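Local coordinates for flagellar motor switch protein FliG (Aquifex aeolicus, PDB 3HJL) that probably forms part of the rotor-mounted switch complex at the base of the flagellum, helping to set the direction of motor rotation, at residues K157-V160 against V161-I164; L210-E213 against T214-L217; N281-K284 against R285-K288. One frame throughout, in Å; residues are numbered along the deposited sequence.

Interaction 1: residues K157-V160 against V161-I164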
# COMPACT_ATOMS: atom_id res chain seq x y z
N LYS A 157 7.91 28.91 -13.10
CA LYS A 157 9.21 28.52 -13.71
C LYS A 157 10.39 29.18 -12.99
O LYS A 157 11.35 28.52 -12.60
CB LYS A 157 9.29 28.93 -15.18
CG LYS A 157 8.40 28.18 -16.13
CD LYS A 157 8.54 28.73 -17.55
CE LYS A 157 7.54 28.12 -18.50
NZ LYS A 157 7.73 28.63 -19.89
N LYS A 158 10.26 30.49 -12.80
CA LYS A 158 11.30 31.32 -12.20
C LYS A 158 11.49 30.99 -10.71
O LYS A 158 12.62 30.92 -10.22
CB LYS A 158 10.94 32.81 -12.35
CG LYS A 158 10.70 33.28 -13.82
CD LYS A 158 10.00 34.63 -13.88
CE LYS A 158 9.37 34.88 -15.26
NZ LYS A 158 10.34 34.76 -16.38
N GLU A 159 10.38 30.77 -10.01
CA GLU A 159 10.40 30.53 -8.57
C GLU A 159 10.95 29.14 -8.22
O GLU A 159 11.63 28.99 -7.20
CB GLU A 159 9.00 30.72 -7.98
CG GLU A 159 8.94 30.80 -6.45
CD GLU A 159 9.68 32.00 -5.87
OE1 GLU A 159 10.14 31.91 -4.71
OE2 GLU A 159 9.82 33.03 -6.57
N VAL A 160 10.62 28.14 -9.04
CA VAL A 160 11.13 26.78 -8.84
C VAL A 160 12.64 26.72 -9.11
O VAL A 160 13.37 26.14 -8.32
CB VAL A 160 10.37 25.74 -9.70
CG1 VAL A 160 11.01 24.37 -9.56
CG2 VAL A 160 8.90 25.67 -9.28
N VAL A 161 13.09 27.34 -10.20
CA VAL A 161 14.52 27.37 -10.54
C VAL A 161 15.35 28.14 -9.50
O VAL A 161 16.48 27.74 -9.18
CB VAL A 161 14.77 27.98 -11.95
CG1 VAL A 161 16.26 28.13 -12.22
CG2 VAL A 161 14.12 27.12 -13.03
N LYS A 162 14.80 29.24 -8.99
CA LYS A 162 15.44 30.03 -7.92
C LYS A 162 15.60 29.20 -6.66
O LYS A 162 16.62 29.29 -5.97
CB LYS A 162 14.60 31.27 -7.60
CG LYS A 162 15.23 32.24 -6.58
CD LYS A 162 14.23 33.27 -6.05
CE LYS A 162 13.29 32.66 -5.00
NZ LYS A 162 12.34 33.65 -4.42
N ARG A 163 14.56 28.44 -6.32
CA ARG A 163 14.57 27.58 -5.14
C ARG A 163 15.49 26.37 -5.31
O ARG A 163 16.12 25.93 -4.35
CB ARG A 163 13.16 27.16 -4.74
CG ARG A 163 12.39 28.26 -4.01
CD ARG A 163 11.04 27.79 -3.53
NE ARG A 163 10.67 28.40 -2.25
CZ ARG A 163 9.80 29.40 -2.07
NH1 ARG A 163 9.12 29.94 -3.08
NH2 ARG A 163 9.58 29.86 -0.84
N ILE A 164 15.55 25.82 -6.53
CA ILE A 164 16.54 24.80 -6.86
C ILE A 164 17.95 25.35 -6.65
O ILE A 164 18.80 24.69 -6.06
CB ILE A 164 16.40 24.29 -8.32
CG1 ILE A 164 15.11 23.46 -8.50
CG2 ILE A 164 17.62 23.39 -8.69
CD1 ILE A 164 14.73 23.20 -9.97
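Val-160 and Ile-164, one turn apart on helix 154-166, meet on its packed side, where CG1 of Val-160 lies 3.9 Å from CD1 of Ile-164. Ile-164 N also donates to Val-160 O, at 2.8 Å. Branched aliphatic residues suit this side: Val-160 is buried against Ile-133 and Ile-149, while Ile-164 reaches Ala-134, so this face of the turn packs on both helix 130-137 and helix 142-150.

The opposite character appears at Glu-159, whose carboxylate serves two cations. CG stands anti to the backbone N (chi1 -167°) and the chain then folds at chi2, which carries the carboxylate forward along the helix. Its OE1 takes Lys-162 NZ at 2.8 Å on the syn side, and NH1 of Arg-163 also lies 2.8 Å from OE1. Glu-159 and Lys-162 run side by side, whereas the guanidinium plane is turned 64° from the carboxylate. Lys-162 lies on the solvent side, whereas Arg-163 is also held by packing on Pro-130 and Ala-134 and by a weak NE bond to Gln-131 OE1. The arrangement is an i to i+3 and i+4 salt-bridge network on a helix of the FliG middle domain, centred on Glu-159 OE1 and including Arg-163, the arginine of the EHPQR motif.

Interaction 2: residues L210-E213 against T214-L217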
# COMPACT_ATOMS: atom_id res chain seq x y z
N LEU A 210 -20.76 -20.13 -22.30
CA LEU A 210 -19.95 -21.37 -22.43
C LEU A 210 -20.76 -22.60 -22.03
O LEU A 210 -21.62 -22.52 -21.16
CB LEU A 210 -18.70 -21.30 -21.52
CG LEU A 210 -17.39 -20.65 -21.98
CD1 LEU A 210 -17.63 -19.38 -22.72
CD2 LEU A 210 -16.49 -20.39 -20.77
N ASP A 211 -20.48 -23.75 -22.66
CA ASP A 211 -21.17 -24.99 -22.32
C ASP A 211 -20.72 -25.49 -20.93
O ASP A 211 -19.59 -25.23 -20.52
CB ASP A 211 -20.96 -26.08 -23.40
CG ASP A 211 -19.58 -26.70 -23.35
OD1 ASP A 211 -18.58 -25.95 -23.37
OD2 ASP A 211 -19.49 -27.95 -23.34
N LYS A 212 -21.63 -26.17 -20.22
CA LYS A 212 -21.40 -26.60 -18.82
C LYS A 212 -20.05 -27.26 -18.55
O LYS A 212 -19.44 -26.99 -17.52
CB LYS A 212 -22.54 -27.52 -18.34
CG LYS A 212 -22.53 -27.77 -16.82
CD LYS A 212 -23.59 -28.79 -16.41
CE LYS A 212 -23.45 -29.15 -14.94
NZ LYS A 212 -24.34 -30.30 -14.54
N GLU A 213 -19.59 -28.10 -19.47
CA GLU A 213 -18.28 -28.76 -19.34
C GLU A 213 -17.15 -27.73 -19.19
O GLU A 213 -16.37 -27.79 -18.24
CB GLU A 213 -18.00 -29.66 -20.54
CG GLU A 213 -18.92 -30.88 -20.66
CD GLU A 213 -18.63 -31.72 -21.89
OE1 GLU A 213 -18.07 -31.18 -22.88
OE2 GLU A 213 -18.97 -32.93 -21.88
N THR A 214 -17.09 -26.78 -20.11
CA THR A 214 -16.07 -25.72 -20.08
C THR A 214 -16.29 -24.77 -18.90
O THR A 214 -15.35 -24.48 -18.15
CB THR A 214 -16.08 -24.87 -21.37
OG1 THR A 214 -15.94 -25.73 -22.51
CG2 THR A 214 -14.95 -23.85 -21.36
N ARG A 215 -17.52 -24.28 -18.76
CA ARG A 215 -17.93 -23.36 -17.68
C ARG A 215 -17.57 -23.86 -16.28
O ARG A 215 -17.04 -23.10 -15.47
CB ARG A 215 -19.44 -23.06 -17.77
CG ARG A 215 -20.16 -22.72 -16.45
CD ARG A 215 -21.54 -22.13 -16.67
NE ARG A 215 -22.25 -22.73 -17.81
CZ ARG A 215 -23.12 -23.74 -17.75
NH1 ARG A 215 -23.46 -24.33 -16.59
NH2 ARG A 215 -23.66 -24.18 -18.88
N GLU A 216 -17.90 -25.12 -15.99
CA GLU A 216 -17.66 -25.71 -14.67
C GLU A 216 -16.18 -25.99 -14.40
O GLU A 216 -15.74 -25.86 -13.26
CB GLU A 216 -18.49 -26.98 -14.47
CG GLU A 216 -19.99 -26.72 -14.41
CD GLU A 216 -20.41 -25.99 -13.16
OE1 GLU A 216 -20.23 -26.57 -12.07
OE2 GLU A 216 -20.91 -24.84 -13.26
N LEU A 217 -15.44 -26.41 -15.43
CA LEU A 217 -13.99 -26.64 -15.29
C LEU A 217 -13.21 -25.34 -15.03
O LEU A 217 -12.24 -25.35 -14.27
CB LEU A 217 -13.41 -27.39 -16.51
CG LEU A 217 -13.40 -28.92 -16.39
CD1 LEU A 217 -14.78 -29.50 -16.07
CD2 LEU A 217 -12.83 -29.56 -17.65
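Leu-210 meets Thr-214 with its branched end: CD2 lies 3.8 Å from Thr-214 CG2, the two side chains crossing at about a right angle. A leucine here gives the methyl of the threonine an apolar neighbour just where the chain leaves helix 199-209. Its carbonyl O faces the edge of the Arg-215 guanidinium and receives two weak hydrogen bonds, from NE at 3.4 Å and NH2 at 3.5 Å.

Asp-211 follows at the N-cap position. Its CG sits between the backbone N and the carbonyl carbon (chi1 75°), bringing the carboxylate back over the first turn, where OD1 accepts from Thr-214 OG1 at 2.8 Å on its syn side. A short acidic side chain suits a place where the helix dipole would probably favour negative charge. Its own carbonyl O starts the regular bonding, accepting from Arg-215 N at 2.9 Å.

Lys-212 opens the helix. Its CA stands over one face of the Arg-215 guanidinium, 3.3 Å above the plane and toward the rim. The aliphatic CG of the lysine also meets CG of Glu-216 at 3.7 Å, so the long chain packs by its methylenes while its exposed amino group keeps to the surface. Glu-213 contributes through its backbone, its O accepting from Leu-217 N at 3.3 Å.

Helix 212-225 thus begins directly after helix 199-209, to which Arg-215 NE returns through a weak bond with Leu-207 O, while Glu-216 OE2 makes a salt bridge to Arg-234 on helix 227-237.

Interaction 3: residues N281-K284 against R285-K288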
# COMPACT_ATOMS: atom_id res chain seq x y z
N ASN A 281 -48.78 -18.60 -9.95
CA ASN A 281 -48.56 -20.03 -9.71
C ASN A 281 -49.05 -20.52 -8.34
O ASN A 281 -48.94 -21.71 -8.03
CB ASN A 281 -47.09 -20.37 -9.94
CG ASN A 281 -46.71 -20.40 -11.42
OD1 ASN A 281 -47.33 -21.12 -12.20
ND2 ASN A 281 -45.71 -19.63 -11.80
N MET A 282 -49.59 -19.61 -7.53
CA MET A 282 -50.25 -19.97 -6.27
C MET A 282 -51.74 -20.17 -6.55
O MET A 282 -52.21 -19.92 -7.66
CB MET A 282 -50.10 -18.85 -5.23
CG MET A 282 -48.69 -18.39 -4.97
SD MET A 282 -48.67 -17.00 -3.82
CE MET A 282 -46.97 -16.45 -3.98
N SER A 283 -52.48 -20.60 -5.53
CA SER A 283 -53.93 -20.70 -5.62
C SER A 283 -54.51 -19.29 -5.46
O SER A 283 -53.81 -18.37 -5.00
CB SER A 283 -54.48 -21.62 -4.53
OG SER A 283 -54.12 -21.15 -3.24
N LYS A 284 -55.76 -19.12 -5.86
CA LYS A 284 -56.48 -17.84 -5.77
C LYS A 284 -56.45 -17.26 -4.35
O LYS A 284 -56.15 -16.09 -4.16
CB LYS A 284 -57.93 -18.04 -6.25
CG LYS A 284 -58.81 -16.78 -6.26
CD LYS A 284 -60.21 -17.09 -6.77
CE LYS A 284 -61.15 -15.91 -6.62
NZ LYS A 284 -61.38 -15.52 -5.19
N ARG A 285 -56.77 -18.11 -3.38
CA ARG A 285 -56.80 -17.72 -1.96
C ARG A 285 -55.41 -17.48 -1.36
O ARG A 285 -55.24 -16.55 -0.57
CB ARG A 285 -57.58 -18.76 -1.13
CG ARG A 285 -56.86 -20.10 -0.96
CD ARG A 285 -57.76 -21.12 -0.33
NE ARG A 285 -57.02 -22.35 -0.06
CZ ARG A 285 -56.75 -23.29 -0.96
NH1 ARG A 285 -57.05 -23.14 -2.25
NH2 ARG A 285 -56.09 -24.38 -0.57
N ALA A 286 -54.44 -18.32 -1.72
CA ALA A 286 -53.05 -18.16 -1.24
C ALA A 286 -52.43 -16.90 -1.81
O ALA A 286 -51.76 -16.17 -1.10
CB ALA A 286 -52.18 -19.39 -1.56
N ALA A 287 -52.68 -16.64 -3.10
CA ALA A 287 -52.21 -15.41 -3.76
C ALA A 287 -52.86 -14.16 -3.17
O ALA A 287 -52.17 -13.17 -2.89
CB ALA A 287 -52.46 -15.49 -5.26
N LYS A 288 -54.18 -14.21 -2.96
CA LYS A 288 -54.92 -13.10 -2.36
C LYS A 288 -54.41 -12.78 -0.95
O LYS A 288 -54.16 -11.62 -0.63
CB LYS A 288 -56.42 -13.41 -2.32
CG LYS A 288 -57.31 -12.29 -1.75
CD LYS A 288 -58.76 -12.73 -1.63
CE LYS A 288 -59.51 -11.90 -0.60
NZ LYS A 288 -60.88 -12.43 -0.35
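Arg-285 passes its guanidinium across Ser-283, the residue that N-caps helix 284-296, so this contact is a serine-capped helix start in the FliG C-terminal domain. The arginine's CG lies between its backbone N and carbonyl carbon (chi1 70°), an arrangement that turns the side chain back toward the cap. OG of Ser-283 then sits over one face of the guanidinium, 3.7 Å from NH1. An arginine suits the place because its flat guanidinium can lie over the hydroxyl while staying at the exposed surface.

Ala-286 comes next, and its N donates to Ser-283 OG at 3.2 Å, with an N-H...O angle of 150°. Serine suits the cap because its hydroxyl hangs from a single carbon and can fold back to accept an amide of the first turn, which has no preceding helical carbonyl to use. With an alanine in place of this serine OG is gone, and the amide of Ala-286 would probably lose its capping acceptor, leaving the first turn less firmly held.

At Ala-287 the helix takes up its ordinary bonding, N donating to Ser-283 O at 2.8 Å. A small residue allows Met-282 to settle close: SD of the methionine rests 3.9 Å from Ala-287 CA, and its CB is 4.1 Å from Ala-287 CB. Met-282 also touches Leu-255, so the loop before the helix rests on helix 248-255, whose Asp-248 OD2 takes a hydrogen bond from Asn-281 ND2.

Lys-288 ends the segment with its side chain extended on the exposed side. Its ammonium stays apart from that of Lys-284, the two NZ atoms being 5.8 Å from each other, while its backbone N donates to Lys-284 O at 3.0 Å.

How the interactions relate
From the N terminus, interaction 1 comes first, within helix 154-166 of the middle domain, and packs on helices 130-137 and 142-150. Interaction 2 follows at the start of helix 212-225 and reaches helix 227-237; interaction 3, at the start of helix 284-296 in the C-terminal domain, meets helix 248-255. Each joins two adjoining four-residue segments, so none closes a long loop, and the three stand in series without nesting or crossing. Interaction 1 lies on the opposite side of the chain's centre from the other two, its centre about 63 Å from that of interaction 2. Interactions 2 and 3 share a side, but their nearest atoms remain about 23 Å apart.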